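Probable tagatose 6-phosphate kinase (Sinorhizobium meliloti, PDB 3TXV) probably phosphorylates tagatose 6-phosphate, although its family is that of the GatZ/KbaZ-like subunits of tagatose-1,6-bisphosphate aldolase. Local coordinates at residues A[21-26]-A[47-52]. Residues are numbered along the deposited sequence; the frame is centred on the assembly and turned at random.
Sequences RGIPSI and PVLIEA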
ATOM      1  N   ARG A  21      -8.037   5.002 -18.952  1.00 49.18           N
ATOM      2  CA  ARG A  21      -8.079   4.918 -17.465  1.00 49.75           C
ATOM      3  C   ARG A  21      -7.445   3.626 -16.828  1.00 49.62           C
ATOM      4  O   ARG A  21      -7.381   2.538 -17.440  1.00 48.90           O
ATOM      5  CB  ARG A  21      -9.506   5.222 -16.924  1.00 49.53           C
ATOM      6  CG  ARG A  21      -9.783   6.732 -16.737  1.00 50.38           C
ATOM      7  N   GLY A  22      -6.921   3.822 -15.611  1.00 48.94           N
ATOM      8  CA  GLY A  22      -6.518   2.758 -14.702  1.00 47.44           C
ATOM      9  C   GLY A  22      -6.873   3.272 -13.320  1.00 46.32           C
ATOM     10  O   GLY A  22      -7.434   4.367 -13.188  1.00 46.14           O
ATOM     11  N   ILE A  23      -6.565   2.507 -12.287  1.00 45.01           N
ATOM     12  CA  ILE A  23      -6.832   2.984 -10.930  1.00 44.24           C
ATOM     13  C   ILE A  23      -5.609   2.832 -10.025  1.00 44.06           C
ATOM     14  O   ILE A  23      -4.924   1.776 -10.062  1.00 43.81           O
ATOM     15  CB  ILE A  23      -8.110   2.366 -10.322  1.00 43.67           C
ATOM     16  CG1 ILE A  23      -8.445   3.035  -9.015  1.00 43.47           C
ATOM     17  CG2 ILE A  23      -7.970   0.885 -10.083  1.00 43.83           C
ATOM     18  CD1 ILE A  23      -9.947   3.153  -8.768  1.00 42.12           C
ATOM     19  N   PRO A  24      -5.275   3.915  -9.279  1.00 43.54           N
ATOM     20  CA  PRO A  24      -4.195   3.877  -8.280  1.00 43.00           C
ATOM     21  C   PRO A  24      -4.667   3.180  -7.033  1.00 42.36           C
ATOM     22  O   PRO A  24      -5.815   3.373  -6.615  1.00 42.13           O
ATOM     23  CB  PRO A  24      -3.922   5.353  -7.983  1.00 42.78           C
ATOM     24  CG  PRO A  24      -5.056   6.067  -8.484  1.00 43.03           C
ATOM     25  CD  PRO A  24      -5.629   5.298  -9.611  1.00 43.03           C
ATOM     26  N   SER A  25      -3.804   2.342  -6.473  1.00 41.50           N
ATOM     27  CA  SER A  25      -4.157   1.587  -5.281  1.00 41.27           C
ATOM     28  C   SER A  25      -3.342   2.076  -4.104  1.00 41.39           C
ATOM     29  O   SER A  25      -2.114   2.039  -4.129  1.00 41.99           O
ATOM     30  CB  SER A  25      -3.917   0.104  -5.514  1.00 40.77           C
ATOM     31  OG  SER A  25      -4.594  -0.650  -4.545  1.00 40.44           O
ATOM     32  N   ILE A  26      -4.010   2.555  -3.072  1.00 41.66           N
ATOM     33  CA  ILE A  26      -3.287   3.097  -1.940  1.00 41.73           C
ATOM     34  C   ILE A  26      -3.301   2.104  -0.803  1.00 43.06           C
ATOM     35  O   ILE A  26      -4.350   1.937  -0.172  1.00 43.19           O
ATOM     36  CB  ILE A  26      -3.934   4.378  -1.432  1.00 41.35           C
ATOM     37  CG1 ILE A  26      -4.418   5.293  -2.599  1.00 40.13           C
ATOM     38  CG2 ILE A  26      -3.028   5.030  -0.444  1.00 39.77           C
ATOM     39  CD1 ILE A  26      -3.366   5.669  -3.660  1.00 37.56           C
ATOM     40  N   PRO A  47     -13.033   8.295  -7.866  1.00 48.44           N
ATOM     41  CA  PRO A  47     -13.036   7.613  -6.557  1.00 47.02           C
ATOM     42  C   PRO A  47     -11.628   7.230  -6.071  1.00 45.29           C
ATOM     43  O   PRO A  47     -10.655   7.318  -6.839  1.00 45.21           O
ATOM     44  CB  PRO A  47     -13.863   6.352  -6.822  1.00 47.02           C
ATOM     45  CG  PRO A  47     -13.604   6.045  -8.261  1.00 47.69           C
ATOM     46  CD  PRO A  47     -13.376   7.365  -8.967  1.00 48.22           C
ATOM     47  N   VAL A  48     -11.542   6.812  -4.808  1.00 42.93           N
ATOM     48  CA  VAL A  48     -10.279   6.454  -4.198  1.00 41.23           C
ATOM     49  C   VAL A  48     -10.263   5.001  -3.726  1.00 40.77           C
ATOM     50  O   VAL A  48     -11.122   4.565  -2.924  1.00 40.40           O
ATOM     51  CB  VAL A  48      -9.938   7.398  -3.033  1.00 41.21           C
ATOM     52  CG1 VAL A  48     -10.908   7.239  -1.890  1.00 40.71           C
ATOM     53  CG2 VAL A  48      -8.518   7.194  -2.558  1.00 41.08           C
ATOM     54  N   LEU A  49      -9.281   4.251  -4.222  1.00 39.42           N
ATOM     55  CA  LEU A  49      -9.118   2.863  -3.818  1.00 38.35           C
ATOM     56  C   LEU A  49      -8.202   2.767  -2.595  1.00 38.35           C
ATOM     57  O   LEU A  49      -7.001   3.065  -2.669  1.00 38.31           O
ATOM     58  CB  LEU A  49      -8.563   2.067  -4.991  1.00 37.69           C
ATOM     59  CG  LEU A  49      -8.285   0.593  -4.821  1.00 36.56           C
ATOM     60  CD1 LEU A  49      -9.478  -0.131  -4.250  1.00 35.96           C
ATOM     61  CD2 LEU A  49      -7.959   0.051  -6.173  1.00 36.72           C
ATOM     62  N   ILE A  50      -8.755   2.373  -1.457  1.00 38.02           N
ATOM     63  CA  ILE A  50      -7.897   2.126  -0.303  1.00 38.30           C
ATOM     64  C   ILE A  50      -7.867   0.649   0.136  1.00 38.92           C
ATOM     65  O   ILE A  50      -8.916   0.018   0.346  1.00 38.42           O
ATOM     66  CB  ILE A  50      -8.228   3.031   0.854  1.00 37.67           C
ATOM     67  CG1 ILE A  50      -8.045   4.457   0.419  1.00 38.44           C
ATOM     68  CG2 ILE A  50      -7.283   2.765   2.006  1.00 37.06           C
ATOM     69  CD1 ILE A  50      -8.915   5.405   1.199  1.00 43.74           C
ATOM     70  N   GLU A  51      -6.648   0.125   0.287  1.00 39.29           N
ATOM     71  CA  GLU A  51      -6.426  -1.306   0.503  1.00 39.59           C
ATOM     72  C   GLU A  51      -5.781  -1.593   1.861  1.00 39.52           C
ATOM     73  O   GLU A  51      -5.018  -0.798   2.360  1.00 39.75           O
ATOM     74  CB  GLU A  51      -5.558  -1.877  -0.627  1.00 39.73           C
ATOM     75  CG  GLU A  51      -6.090  -1.617  -2.022  1.00 40.21           C
ATOM     76  CD  GLU A  51      -6.097  -2.879  -2.865  1.00 42.90           C
ATOM     77  OE1 GLU A  51      -6.294  -3.973  -2.269  1.00 43.20           O
ATOM     78  OE2 GLU A  51      -5.906  -2.786  -4.112  1.00 42.36           O
ATOM     79  N   ALA A  52      -6.111  -2.731   2.451  1.00 39.93           N
ATOM     80  CA  ALA A  52      -5.444  -3.232   3.642  1.00 40.75           C
ATOM     81  C   ALA A  52      -4.975  -4.676   3.364  1.00 41.21           C
ATOM     82  O   ALA A  52      -5.537  -5.315   2.483  1.00 41.63           O
ATOM     83  CB  ALA A  52      -6.397  -3.178   4.794  1.00 40.48           C
TER
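I26 and I50 pair in parallel where strands 23-26 and 48-52 splay at 36°, the backbone N of I26 giving a hydrogen bond to L49 O (3.1 Å) and I26 O receiving one from E51 N (3.0 Å). The two strands flank helix 31-43 in a beta-alpha-beta unit and are first and second in a closed eight-stranded parallel (beta/alpha)8, or TIM, barrel, an example of how such a barrel sorts its side chains. I26 and I50 face outward onto that helix, while I23, S25, L49 and E51 line the interior. There CG2 of I23 meets CD2 of L49 at 4.0 Å, the two side chains crossing at about a right angle. Further along, S25 carries its OG anti to the backbone N (chi1 -163°), which brings the hydroxyl to E51; OG donates to OE2 on its anti side, 24° out of the carboxylate plane. The same OE2 forms a salt bridge with K127. A glutamine in place of E51 would probably cost K127 this salt bridge and weaken the hold on the S25 hydroxyl. Hydroxyl and amine both hold OE2, which fixes the direction of the carboxylate, so the strand pair joins apolar packing to a polar network inside the barrel.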